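PDB 7D5M: oxidoreductase from Azotobacter vinelandii, which probably catalyses NAD-dependent oxidation or reduction of a polyol or sugar, as an inositol dehydrogenase homolog that binds NAD+. Local coordinates for residues Ile25-Ile28 with His29-Ala33; Phe39-Ala43 with Gly44-Ile48; Gly61-Pro64 with Gln65-Tyr68. All blocks are in the same frame, centred on the assembly; numbering follows the deposited sequence.

Contact 1. Residues Ile25-Ile28 with His29-Ala33. With NAD (nicotinamide-adenine-dinucleotide), chain B.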
ATOM      1  N   ILE A  25      11.352  12.046  25.276  1.00 14.73           N
ATOM      2  CA  ILE A  25      10.035  11.466  25.667  1.00 14.12           C
ATOM      3  C   ILE A  25       9.293  12.373  26.656  1.00 12.82           C
ATOM      4  O   ILE A  25       8.104  12.095  26.898  1.00 12.31           O
ATOM      5  CB  ILE A  25      10.193  10.022  26.195  1.00 14.77           C
ATOM      6  CG1 ILE A  25       8.982   9.150  25.835  1.00 15.91           C
ATOM      7  CG2 ILE A  25      10.486   9.990  27.689  1.00 15.23           C
ATOM      8  CD1 ILE A  25       8.678   9.067  24.350  1.00 16.51           C
ATOM      9  N   GLY A  26       9.947  13.390  27.226  1.00 11.91           N
ATOM     10  CA  GLY A  26       9.315  14.244  28.248  1.00 11.54           C
ATOM     11  C   GLY A  26       7.992  14.813  27.761  1.00 11.29           C
ATOM     12  O   GLY A  26       6.990  14.782  28.513  1.00 10.28           O
ATOM     13  N   TYR A  27       7.945  15.292  26.519  1.00 10.44           N
ATOM     14  CA  TYR A  27       6.759  16.024  26.018  1.00 10.43           C
ATOM     15  C   TYR A  27       5.530  15.107  25.942  1.00  9.90           C
ATOM     16  O   TYR A  27       4.435  15.520  26.367  1.00 10.08           O
ATOM     17  CB  TYR A  27       7.017  16.684  24.665  1.00 10.73           C
ATOM     18  CG  TYR A  27       5.772  17.366  24.171  1.00 11.02           C
ATOM     19  CD1 TYR A  27       5.268  18.468  24.841  1.00 11.40           C
ATOM     20  CD2 TYR A  27       5.028  16.836  23.130  1.00 11.72           C
ATOM     21  CE1 TYR A  27       4.089  19.072  24.447  1.00 11.45           C
ATOM     22  CE2 TYR A  27       3.850  17.438  22.718  1.00 11.76           C
ATOM     23  CZ  TYR A  27       3.377  18.555  23.380  1.00 11.95           C
ATOM     24  OH  TYR A  27       2.211  19.146  22.992  1.00 11.68           O
ATOM     25  N   ILE A  28       5.660  13.908  25.386  1.00  9.73           N
ATOM     26  CA  ILE A  28       4.465  13.035  25.204  1.00  9.63           C
ATOM     27  C   ILE A  28       3.900  12.650  26.579  1.00  9.38           C
ATOM     28  O   ILE A  28       2.665  12.585  26.710  1.00  9.74           O
ATOM     29  CB  ILE A  28       4.729  11.822  24.292  1.00  9.71           C
ATOM     30  CG1 ILE A  28       3.409  11.100  23.997  1.00  9.89           C
ATOM     31  CG2 ILE A  28       5.778  10.877  24.866  1.00  9.83           C
ATOM     32  CD1 ILE A  28       3.460  10.211  22.787  1.00 10.55           C
ATOM     33  N   HIS A  29       4.735  12.483  27.606  1.00  9.30           N
ATOM     34  CA  HIS A  29       4.232  12.286  28.989  1.00  9.53           C
ATOM     35  C   HIS A  29       3.279  13.421  29.365  1.00  9.62           C
ATOM     36  O   HIS A  29       2.163  13.134  29.845  1.00  9.77           O
ATOM     37  CB  HIS A  29       5.366  12.189  30.000  1.00  9.68           C
ATOM     38  CG  HIS A  29       5.994  10.838  30.043  1.00  9.62           C
ATOM     39  ND1 HIS A  29       5.520   9.836  30.871  1.00  9.58           N
ATOM     40  CD2 HIS A  29       7.025  10.308  29.351  1.00  9.87           C
ATOM     41  CE1 HIS A  29       6.250   8.753  30.700  1.00  9.58           C
ATOM     42  NE2 HIS A  29       7.185   9.019  29.776  1.00  9.40           N
ATOM     43  N   ARG A  30       3.722  14.662  29.212  1.00  9.79           N
ATOM     44  CA  ARG A  30       2.933  15.854  29.616  1.00  9.81           C
ATOM     45  C   ARG A  30       1.708  15.989  28.708  1.00  9.92           C
ATOM     46  O   ARG A  30       0.629  16.308  29.213  1.00  9.96           O
ATOM     47  CB  ARG A  30       3.796  17.110  29.590  1.00  9.82           C
ATOM     48  CG  ARG A  30       4.867  17.119  30.668  1.00  9.94           C
ATOM     49  CD  ARG A  30       5.625  18.440  30.708  1.00 10.59           C
ATOM     50  NE  ARG A  30       6.378  18.707  29.489  1.00 10.86           N
ATOM     51  CZ  ARG A  30       7.607  18.259  29.238  1.00 11.16           C
ATOM     52  NH1 ARG A  30       8.229  17.493  30.115  1.00 11.53           N
ATOM     53  NH2 ARG A  30       8.202  18.562  28.098  1.00 11.11           N
ATOM     54  N   SER A  31       1.886  15.833  27.404  1.00  9.83           N
ATOM     55  CA  SER A  31       0.766  15.959  26.439  1.00  9.96           C
ATOM     56  C   SER A  31      -0.376  15.032  26.872  1.00 10.18           C
ATOM     57  O   SER A  31      -1.530  15.483  26.934  1.00 10.59           O
ATOM     58  CB  SER A  31       1.238  15.695  25.036  1.00 10.21           C
ATOM     59  OG  SER A  31       0.259  16.118  24.099  1.00 10.30           O
ATOM     60  N   ALA A  32      -0.059  13.780  27.198  1.00  9.77           N
ATOM     61  CA  ALA A  32      -1.043  12.737  27.561  1.00  9.61           C
ATOM     62  C   ALA A  32      -1.589  12.983  28.976  1.00  9.85           C
ATOM     63  O   ALA A  32      -2.800  12.808  29.178  1.00  9.92           O
ATOM     64  CB  ALA A  32      -0.399  11.375  27.451  1.00  9.77           C
ATOM     65  N   ALA A  33      -0.727  13.335  29.926  1.00  9.74           N
ATOM     66  CA  ALA A  33      -1.099  13.474  31.355  1.00 10.10           C
ATOM     67  C   ALA A  33      -2.015  14.694  31.567  1.00 10.65           C
ATOM     68  O   ALA A  33      -3.005  14.591  32.330  1.00 10.02           O
ATOM     69  CB  ALA A  33       0.143  13.555  32.196  1.00 10.07           C
TER
HETATM   70  PA  NAD B 500      16.845  11.445  27.075  1.00 22.31           P
HETATM   71  O1A NAD B 500      18.304  11.235  27.337  1.00 23.28           O
HETATM   72  O2A NAD B 500      16.380  12.019  25.773  1.00 20.27           O
HETATM   73  O5B NAD B 500      16.233  12.318  28.277  1.00 21.11           O
HETATM   74  C5B NAD B 500      16.686  12.175  29.659  1.00 19.22           C
HETATM   75  C4B NAD B 500      16.131  13.336  30.448  1.00 18.31           C
HETATM   76  O4B NAD B 500      16.224  13.067  31.871  1.00 17.49           O
HETATM   77  C3B NAD B 500      16.861  14.670  30.245  1.00 17.91           C
HETATM   78  O3B NAD B 500      15.935  15.742  30.351  1.00 16.96           O
HETATM   79  C2B NAD B 500      17.867  14.658  31.401  1.00 17.11           C
HETATM   80  O2B NAD B 500      18.360  15.926  31.767  1.00 16.39           O
HETATM   81  C1B NAD B 500      16.976  14.088  32.495  1.00 17.63           C
HETATM   82  N9A NAD B 500      17.682  13.486  33.615  1.00 18.69           N
HETATM   83  C8A NAD B 500      18.723  12.598  33.539  1.00 18.17           C
HETATM   84  N7A NAD B 500      19.117  12.163  34.710  1.00 18.83           N
HETATM   85  C5A NAD B 500      18.271  12.785  35.614  1.00 19.06           C
HETATM   86  C6A NAD B 500      18.177  12.714  37.018  1.00 19.67           C
HETATM   87  N6A NAD B 500      18.954  11.937  37.776  1.00 19.35           N
HETATM   88  N1A NAD B 500      17.209  13.455  37.614  1.00 19.96           N
HETATM   89  C2A NAD B 500      16.429  14.227  36.841  1.00 19.43           C
HETATM   90  N3A NAD B 500      16.417  14.361  35.513  1.00 18.79           N
HETATM   91  C4A NAD B 500      17.376  13.604  34.951  1.00 19.04           C
HETATM   92  O3  NAD B 500      16.061  10.042  27.259  1.00 21.69           O
HETATM   93  PN  NAD B 500      14.659   9.556  26.605  1.00 21.76           P
HETATM   94  O1N NAD B 500      14.907   9.008  25.227  1.00 22.52           O
HETATM   95  O2N NAD B 500      13.647  10.650  26.771  1.00 18.56           O
HETATM   96  O5D NAD B 500      14.278   8.311  27.539  1.00 22.26           O
HETATM   97  C5D NAD B 500      14.053   8.460  28.943  1.00 20.09           C
HETATM   98  C4D NAD B 500      13.366   7.201  29.394  1.00 20.46           C
HETATM   99  O4D NAD B 500      12.156   7.026  28.613  1.00 20.51           O
HETATM  100  C3D NAD B 500      14.185   5.923  29.178  1.00 19.21           C
HETATM  101  O3D NAD B 500      13.926   5.011  30.230  1.00 19.76           O
HETATM  102  C2D NAD B 500      13.666   5.401  27.833  1.00 20.29           C
HETATM  103  O2D NAD B 500      13.818   3.998  27.681  1.00 18.49           O
HETATM  104  C1D NAD B 500      12.186   5.773  27.943  1.00 21.01           C
HETATM  105  N1N NAD B 500      11.482   5.925  26.633  1.00 20.98           N
HETATM  106  C2N NAD B 500      10.296   5.251  26.429  1.00 21.59           C
HETATM  107  C3N NAD B 500       9.637   5.328  25.201  1.00 20.09           C
HETATM  108  C7N NAD B 500       8.266   4.692  25.109  1.00 19.39           C
HETATM  109  O7N NAD B 500       7.685   4.374  26.153  1.00 17.44           O
HETATM  110  N7N NAD B 500       7.738   4.537  23.899  1.00 15.95           N
HETATM  111  C4N NAD B 500      10.259   5.993  24.140  1.00 21.56           C
HETATM  112  C5N NAD B 500      11.467   6.654  24.359  1.00 20.98           C
HETATM  113  C6N NAD B 500      11.970   6.727  25.640  1.00 21.30           C
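With chi1 at -80°, His-29 holds CG beside its own backbone N and turns the imidazole back to Ile-25, while Tyr-27, its CG trans to the backbone N (chi1 178°), runs its ring forward along the helix to Ser-31. The CD2 edge of the imidazole meets Ile-25 O in the ring plane, 3.2 Å from CD2 to O. Ser-31 CB sits over one face of the Tyr-27 ring, a CH-pi contact of 4.2 Å to the ring centroid. The side chain of Arg-30, bent at chi3, folds back so that Gly-26 O lies over one guanidinium face, toward its rim. Along the backbone the first helical bonds are weak, at 3.5 Å from His-29 N to Ile-25 O, but they tighten to 2.8 Å from Ser-31 N to Tyr-27 O, a nearly linear bond. The helix follows the first strand of the Rossmann fold, and its start faces the cofactor: Ile-25 N donates to NAD O2N at 3.1 Å. Ile-25 CD1 lies 3.5 Å from NAD C4N, the nicotinamide carbon that accepts the hydride when NAD+ is reduced. The polar ends have further partners: His-29 bonds Glu-114 and Tyr-337, Tyr-27 OH bonds Asp-36 of the second subunit, and Arg-30 NH1 bonds Gly-19 O of its own chain and NH2 Asn-3 O of the second subunit. Ile-25 thus serves the cofactor in two ways: its N-H would ease the negative charge of the pyrophosphate, and its branched side chain gives the nicotinamide ring an apolar surface.

Contact 2. Residues Phe39-Ala43 with Gly44-Ile48. With NAD (nicotinamide-adenine-dinucleotide), chain B.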
ATOM      1  N   PHE A  39      -4.256  14.916  35.006  1.00 10.45           N
ATOM      2  CA  PHE A  39      -3.152  15.318  35.908  1.00 10.34           C
ATOM      3  C   PHE A  39      -2.925  16.825  35.782  1.00 10.85           C
ATOM      4  O   PHE A  39      -3.220  17.416  34.714  1.00 10.35           O
ATOM      5  CB  PHE A  39      -1.856  14.574  35.560  1.00 10.11           C
ATOM      6  CG  PHE A  39      -1.898  13.089  35.771  1.00  9.88           C
ATOM      7  CD1 PHE A  39      -2.489  12.253  34.841  1.00  9.82           C
ATOM      8  CD2 PHE A  39      -1.366  12.524  36.922  1.00  9.97           C
ATOM      9  CE1 PHE A  39      -2.529  10.885  35.050  1.00 10.04           C
ATOM     10  CE2 PHE A  39      -1.396  11.150  37.119  1.00 10.07           C
ATOM     11  CZ  PHE A  39      -1.993  10.335  36.189  1.00 10.01           C
ATOM     12  N   ALA A  40      -2.390  17.427  36.846  1.00 10.86           N
ATOM     13  CA  ALA A  40      -1.899  18.818  36.875  1.00 11.36           C
ATOM     14  C   ALA A  40      -0.414  18.796  37.244  1.00 11.26           C
ATOM     15  O   ALA A  40      -0.078  18.264  38.324  1.00 11.10           O
ATOM     16  CB  ALA A  40      -2.701  19.635  37.858  1.00 11.66           C
ATOM     17  N   LEU A  41       0.427  19.372  36.389  1.00 11.54           N
ATOM     18  CA  LEU A  41       1.889  19.443  36.603  1.00 11.74           C
ATOM     19  C   LEU A  41       2.194  20.616  37.537  1.00 11.88           C
ATOM     20  O   LEU A  41       2.153  21.790  37.085  1.00 11.43           O
ATOM     21  CB  LEU A  41       2.613  19.606  35.268  1.00 11.67           C
ATOM     22  CG  LEU A  41       4.137  19.660  35.367  1.00 12.20           C
ATOM     23  CD1 LEU A  41       4.682  18.349  35.903  1.00 12.52           C
ATOM     24  CD2 LEU A  41       4.750  19.997  34.020  1.00 12.81           C
ATOM     25  N   VAL A  42       2.490  20.305  38.795  1.00 12.35           N
ATOM     26  CA  VAL A  42       2.662  21.339  39.861  1.00 12.96           C
ATOM     27  C   VAL A  42       4.107  21.353  40.363  1.00 12.81           C
ATOM     28  O   VAL A  42       4.439  22.280  41.115  1.00 13.10           O
ATOM     29  CB  VAL A  42       1.657  21.125  41.007  1.00 13.17           C
ATOM     30  CG1 VAL A  42       0.235  21.247  40.491  1.00 13.56           C
ATOM     31  CG2 VAL A  42       1.865  19.798  41.722  1.00 13.30           C
ATOM     32  N   ALA A  43       4.946  20.399  39.958  1.00 12.76           N
ATOM     33  CA  ALA A  43       6.328  20.277  40.479  1.00 12.46           C
ATOM     34  C   ALA A  43       7.156  19.367  39.573  1.00 12.66           C
ATOM     35  O   ALA A  43       6.583  18.669  38.737  1.00 11.78           O
ATOM     36  CB  ALA A  43       6.302  19.740  41.888  1.00 12.50           C
ATOM     37  N   GLY A  44       8.476  19.391  39.733  1.00 12.53           N
ATOM     38  CA  GLY A  44       9.329  18.463  38.979  1.00 12.86           C
ATOM     39  C   GLY A  44      10.781  18.542  39.385  1.00 13.48           C
ATOM     40  O   GLY A  44      11.203  19.564  39.970  1.00 15.01           O
ATOM     41  N   ALA A  45      11.517  17.473  39.094  1.00 13.24           N
ATOM     42  CA  ALA A  45      12.995  17.469  39.019  1.00 13.38           C
ATOM     43  C   ALA A  45      13.343  17.101  37.577  1.00 13.21           C
ATOM     44  O   ALA A  45      13.545  15.917  37.285  1.00 12.30           O
ATOM     45  CB  ALA A  45      13.590  16.517  40.019  1.00 13.55           C
ATOM     46  N   PHE A  46      13.351  18.098  36.696  1.00 13.57           N
ATOM     47  CA  PHE A  46      13.209  17.904  35.231  1.00 13.93           C
ATOM     48  C   PHE A  46      14.531  17.516  34.560  1.00 14.59           C
ATOM     49  O   PHE A  46      14.469  16.951  33.465  1.00 14.75           O
ATOM     50  CB  PHE A  46      12.648  19.168  34.583  1.00 14.09           C
ATOM     51  CG  PHE A  46      11.205  19.430  34.923  1.00 13.85           C
ATOM     52  CD1 PHE A  46      10.206  18.611  34.412  1.00 14.59           C
ATOM     53  CD2 PHE A  46      10.849  20.452  35.787  1.00 14.04           C
ATOM     54  CE1 PHE A  46       8.876  18.839  34.736  1.00 14.17           C
ATOM     55  CE2 PHE A  46       9.520  20.675  36.116  1.00 14.28           C
ATOM     56  CZ  PHE A  46       8.535  19.871  35.585  1.00 14.06           C
ATOM     57  N   ASP A  47      15.682  17.808  35.164  1.00 14.60           N
ATOM     58  CA  ASP A  47      16.973  17.773  34.427  1.00 14.98           C
ATOM     59  C   ASP A  47      18.113  17.379  35.373  1.00 15.56           C
ATOM     60  O   ASP A  47      18.044  17.717  36.567  1.00 15.29           O
ATOM     61  CB  ASP A  47      17.182  19.131  33.750  1.00 15.08           C
ATOM     62  CG  ASP A  47      18.091  19.131  32.535  1.00 15.75           C
ATOM     63  OD1 ASP A  47      19.204  18.580  32.639  1.00 16.04           O
ATOM     64  OD2 ASP A  47      17.677  19.695  31.485  1.00 15.87           O
ATOM     65  N   ILE A  48      19.141  16.705  34.841  1.00 16.48           N
ATOM     66  CA  ILE A  48      20.411  16.428  35.575  1.00 17.17           C
ATOM     67  C   ILE A  48      21.124  17.754  35.863  1.00 17.15           C
ATOM     68  O   ILE A  48      21.866  17.816  36.851  1.00 16.50           O
ATOM     69  CB  ILE A  48      21.320  15.442  34.806  1.00 18.02           C
ATOM     70  CG1 ILE A  48      22.507  14.976  35.659  1.00 18.73           C
ATOM     71  CG2 ILE A  48      21.792  16.027  33.481  1.00 18.64           C
ATOM     72  CD1 ILE A  48      22.117  14.109  36.839  1.00 19.16           C
TER
HETATM   73  PA  NAD B 500      16.845  11.445  27.075  1.00 22.31           P
HETATM   74  O1A NAD B 500      18.304  11.235  27.337  1.00 23.28           O
HETATM   75  O2A NAD B 500      16.380  12.019  25.773  1.00 20.27           O
HETATM   76  O5B NAD B 500      16.233  12.318  28.277  1.00 21.11           O
HETATM   77  C5B NAD B 500      16.686  12.175  29.659  1.00 19.22           C
HETATM   78  C4B NAD B 500      16.131  13.336  30.448  1.00 18.31           C
HETATM   79  O4B NAD B 500      16.224  13.067  31.871  1.00 17.49           O
HETATM   80  C3B NAD B 500      16.861  14.670  30.245  1.00 17.91           C
HETATM   81  O3B NAD B 500      15.935  15.742  30.351  1.00 16.96           O
HETATM   82  C2B NAD B 500      17.867  14.658  31.401  1.00 17.11           C
HETATM   83  O2B NAD B 500      18.360  15.926  31.767  1.00 16.39           O
HETATM   84  C1B NAD B 500      16.976  14.088  32.495  1.00 17.63           C
HETATM   85  N9A NAD B 500      17.682  13.486  33.615  1.00 18.69           N
HETATM   86  C8A NAD B 500      18.723  12.598  33.539  1.00 18.17           C
HETATM   87  N7A NAD B 500      19.117  12.163  34.710  1.00 18.83           N
HETATM   88  C5A NAD B 500      18.271  12.785  35.614  1.00 19.06           C
HETATM   89  C6A NAD B 500      18.177  12.714  37.018  1.00 19.67           C
HETATM   90  N6A NAD B 500      18.954  11.937  37.776  1.00 19.35           N
HETATM   91  N1A NAD B 500      17.209  13.455  37.614  1.00 19.96           N
HETATM   92  C2A NAD B 500      16.429  14.227  36.841  1.00 19.43           C
HETATM   93  N3A NAD B 500      16.417  14.361  35.513  1.00 18.79           N
HETATM   94  C4A NAD B 500      17.376  13.604  34.951  1.00 19.04           C
HETATM   95  O3  NAD B 500      16.061  10.042  27.259  1.00 21.69           O
HETATM   96  PN  NAD B 500      14.659   9.556  26.605  1.00 21.76           P
HETATM   97  O1N NAD B 500      14.907   9.008  25.227  1.00 22.52           O
HETATM   98  O2N NAD B 500      13.647  10.650  26.771  1.00 18.56           O
HETATM   99  O5D NAD B 500      14.278   8.311  27.539  1.00 22.26           O
HETATM  100  C5D NAD B 500      14.053   8.460  28.943  1.00 20.09           C
HETATM  101  C4D NAD B 500      13.366   7.201  29.394  1.00 20.46           C
HETATM  102  O4D NAD B 500      12.156   7.026  28.613  1.00 20.51           O
HETATM  103  C3D NAD B 500      14.185   5.923  29.178  1.00 19.21           C
HETATM  104  O3D NAD B 500      13.926   5.011  30.230  1.00 19.76           O
HETATM  105  C2D NAD B 500      13.666   5.401  27.833  1.00 20.29           C
HETATM  106  O2D NAD B 500      13.818   3.998  27.681  1.00 18.49           O
HETATM  107  C1D NAD B 500      12.186   5.773  27.943  1.00 21.01           C
HETATM  108  N1N NAD B 500      11.482   5.925  26.633  1.00 20.98           N
HETATM  109  C2N NAD B 500      10.296   5.251  26.429  1.00 21.59           C
HETATM  110  C3N NAD B 500       9.637   5.328  25.201  1.00 20.09           C
HETATM  111  C7N NAD B 500       8.266   4.692  25.109  1.00 19.39           C
HETATM  112  O7N NAD B 500       7.685   4.374  26.153  1.00 17.44           O
HETATM  113  N7N NAD B 500       7.738   4.537  23.899  1.00 15.95           N
HETATM  114  C4N NAD B 500      10.259   5.993  24.140  1.00 21.56           C
HETATM  115  C5N NAD B 500      11.467   6.654  24.359  1.00 20.98           C
HETATM  116  C6N NAD B 500      11.970   6.727  25.640  1.00 21.30           C
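Ala-43 meets Phe-46 through its carbonyl: Phe-46 CZ stands 3.9 Å from Ala-43 O. That oxygen is buried here and has no hydrogen-bond partner in the model, so the aromatic C-H end is the neighbour it gets from the following segment. The ring reaches it because Phe-46 has CG beside its backbone N (chi1 -70°), which turns the side chain back along the strand instead of onward to the cofactor. Gly-44 lies between the two, and its CA sits 3.6 Å above one face of the Phe-46 ring, offset toward the rim; lacking a side chain, the glycine lets the ring lie this close to the backbone. Leu-41 comes from the opposite direction and sets CD2 4.1 Å from Phe-46 CZ. Phe-46 also touches Met-16 of the adjoining strand 12-16, and Leu-41 packs on Trp-14. This is the end of the second strand of the Rossmann fold, strand 39-45, at the edge of the parallel sheet, where the chain leaves the sheet to hold the adenosine half of NAD. There Ile-48 N donates a fairly straight bond of 3.3 Å to NAD O2B, and Asp-47 OD1 lies 2.9 Å from the same ribose oxygen. Asp-47 is itself held by a salt bridge from OD2 to Arg-52 and by the N-H of Asp-49 at OD1. Ile-48 CD1 rests near the adenine, 3.9 Å from NAD N6A, while Ala-45 O approaches NAD C2A at 3.4 Å.

Contact 3. Residues Gly61-Pro64 with Gln65-Tyr68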
ATOM      1  N   GLY A  61       5.223  26.404  33.156  1.00 14.57           N
ATOM      2  CA  GLY A  61       4.240  27.053  34.045  1.00 15.65           C
ATOM      3  C   GLY A  61       4.332  26.562  35.483  1.00 15.57           C
ATOM      4  O   GLY A  61       3.406  26.844  36.262  1.00 17.22           O
ATOM      5  N   VAL A  62       5.421  25.881  35.849  1.00 14.85           N
ATOM      6  CA  VAL A  62       5.644  25.350  37.226  1.00 14.86           C
ATOM      7  C   VAL A  62       6.263  26.452  38.092  1.00 14.89           C
ATOM      8  O   VAL A  62       7.133  27.178  37.605  1.00 15.42           O
ATOM      9  CB  VAL A  62       6.518  24.083  37.213  1.00 14.70           C
ATOM     10  CG1 VAL A  62       6.720  23.510  38.609  1.00 15.30           C
ATOM     11  CG2 VAL A  62       5.930  23.028  36.291  1.00 14.62           C
ATOM     12  N   ASP A  63       5.802  26.553  39.335  1.00 15.79           N
ATOM     13  CA  ASP A  63       6.377  27.439  40.375  1.00 16.96           C
ATOM     14  C   ASP A  63       7.870  27.150  40.466  1.00 16.68           C
ATOM     15  O   ASP A  63       8.229  26.002  40.711  1.00 15.36           O
ATOM     16  CB  ASP A  63       5.670  27.170  41.700  1.00 18.54           C
ATOM     17  CG  ASP A  63       6.100  28.052  42.855  1.00 20.00           C
ATOM     18  OD1 ASP A  63       7.173  28.675  42.765  1.00 20.83           O
ATOM     19  OD2 ASP A  63       5.344  28.101  43.823  1.00 22.39           O
ATOM     20  N   PRO A  64       8.778  28.144  40.285  1.00 17.43           N
ATOM     21  CA  PRO A  64      10.220  27.886  40.338  1.00 17.70           C
ATOM     22  C   PRO A  64      10.659  27.223  41.654  1.00 18.04           C
ATOM     23  O   PRO A  64      11.605  26.442  41.653  1.00 17.04           O
ATOM     24  CB  PRO A  64      10.868  29.278  40.187  1.00 18.48           C
ATOM     25  CG  PRO A  64       9.757  30.246  40.514  1.00 18.73           C
ATOM     26  CD  PRO A  64       8.487  29.569  40.041  1.00 17.87           C
ATOM     27  N   GLN A  65       9.964  27.531  42.752  1.00 19.05           N
ATOM     28  CA  GLN A  65      10.246  26.935  44.086  1.00 20.21           C
ATOM     29  C   GLN A  65       9.809  25.466  44.129  1.00 19.18           C
ATOM     30  O   GLN A  65      10.217  24.760  45.068  1.00 19.00           O
ATOM     31  CB  GLN A  65       9.547  27.747  45.170  1.00 23.12           C
ATOM     32  CG  GLN A  65      10.268  29.046  45.495  1.00 25.72           C
ATOM     33  CD  GLN A  65       9.702  29.657  46.753  1.00 28.60           C
ATOM     34  OE1 GLN A  65       8.630  30.253  46.741  1.00 32.43           O
ATOM     35  NE2 GLN A  65      10.405  29.474  47.859  1.00 31.59           N
ATOM     36  N   ARG A  66       9.028  24.992  43.152  1.00 16.77           N
ATOM     37  CA  ARG A  66       8.631  23.559  43.075  1.00 16.08           C
ATOM     38  C   ARG A  66       9.351  22.880  41.904  1.00 15.63           C
ATOM     39  O   ARG A  66       8.944  21.767  41.528  1.00 14.73           O
ATOM     40  CB  ARG A  66       7.111  23.427  42.953  1.00 16.21           C
ATOM     41  CG  ARG A  66       6.351  24.016  44.130  1.00 15.86           C
ATOM     42  CD  ARG A  66       4.858  23.859  43.974  1.00 15.55           C
ATOM     43  NE  ARG A  66       4.348  22.599  44.501  1.00 15.67           N
ATOM     44  CZ  ARG A  66       3.058  22.275  44.532  1.00 16.05           C
ATOM     45  NH1 ARG A  66       2.160  23.125  44.066  1.00 15.91           N
ATOM     46  NH2 ARG A  66       2.664  21.111  45.018  1.00 16.07           N
ATOM     47  N   CYS A  67      10.373  23.531  41.348  1.00 15.39           N
ATOM     48  CA  CYS A  67      11.378  22.906  40.453  1.00 15.43           C
ATOM     49  C   CYS A  67      12.574  22.532  41.325  1.00 15.79           C
ATOM     50  O   CYS A  67      13.406  23.416  41.602  1.00 18.14           O
ATOM     51  CB  CYS A  67      11.818  23.829  39.328  1.00 15.64           C
ATOM     52  SG  CYS A  67      10.451  24.353  38.260  1.00 16.52           S
ATOM     53  N   TYR A  68      12.618  21.288  41.784  1.00 15.08           N
ATOM     54  CA  TYR A  68      13.626  20.796  42.753  1.00 14.81           C
ATOM     55  C   TYR A  68      14.823  20.223  42.010  1.00 14.90           C
ATOM     56  O   TYR A  68      14.704  19.782  40.866  1.00 14.06           O
ATOM     57  CB  TYR A  68      12.990  19.761  43.672  1.00 15.22           C
ATOM     58  CG  TYR A  68      11.750  20.238  44.384  1.00 14.85           C
ATOM     59  CD1 TYR A  68      11.830  20.933  45.582  1.00 14.80           C
ATOM     60  CD2 TYR A  68      10.489  19.980  43.871  1.00 14.75           C
ATOM     61  CE1 TYR A  68      10.696  21.367  46.247  1.00 15.11           C
ATOM     62  CE2 TYR A  68       9.344  20.399  44.533  1.00 14.46           C
ATOM     63  CZ  TYR A  68       9.447  21.073  45.736  1.00 15.59           C
ATOM     64  OH  TYR A  68       8.322  21.479  46.393  1.00 16.11           O
TER
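Asp-63 accepts the N-H groups of Gln-65 and Arg-66. Its side-chain OD1 takes Gln-65 N at 3.0 Å, an Asx turn in which the donor comes from above the carboxylate plane, and its backbone O takes Arg-66 N at 2.8 Å. With CG opposite the backbone N (chi1 -177°), the carboxylate is brought alongside Gln-65, whose CB lies 3.5 Å from Asp-63 OD1. Cys-67 N donates to Pro-64 O at 3.2 Å, the second of two successive i+3 bonds in a short 3-10 turn, and Arg-54 NE donates to the same oxygen. The proline has no N-H to satisfy. Arg-66 turns its end away from the turn, where NH2 forms a salt bridge with Glu-78 and a hydrogen bond with Asp-83 O; Tyr-68 OH bonds the other carboxylate oxygen of Glu-78. Arg-66 O and Tyr-68 N are taken by the backbone of Gly-44 in strand 39-45. On the apolar side Val-62 CG1 packs against Cys-67 SG at 3.8 Å. The 3-10 turn follows the Schellman motif at Gly-61 that ends helix 50-59, and the loop lies among three elements: Val-62 rests on Leu-41 of strand 39-45, Pro-64 on Val-58 of helix 50-59, and Tyr-68 on helix 71-78.

The three contacts follow one another along the chain within the NAD-binding Rossmann domain. Contacts 1 and 2, with centres about 11 Å apart, lie on consecutive elements of the unit formed by strand 12-16, helix 26-34 and strand 39-45. Ala-33 O and Phe-39 N, 3.0 Å apart, join them, and Arg-30 packs on Leu-41. Contact 3 is about 8 Å from contact 2, centre to centre, with probable hydrogen bonds from Gly-44 N to Arg-66 O and from Tyr-68 N to Gly-44 O; its centre is about 18 Å from that of contact 1. Contacts 1 and 2 thus serve the two halves of NAD, nicotinamide with pyrophosphate and adenosine, while contact 3 borders the edge strand away from the cofactor.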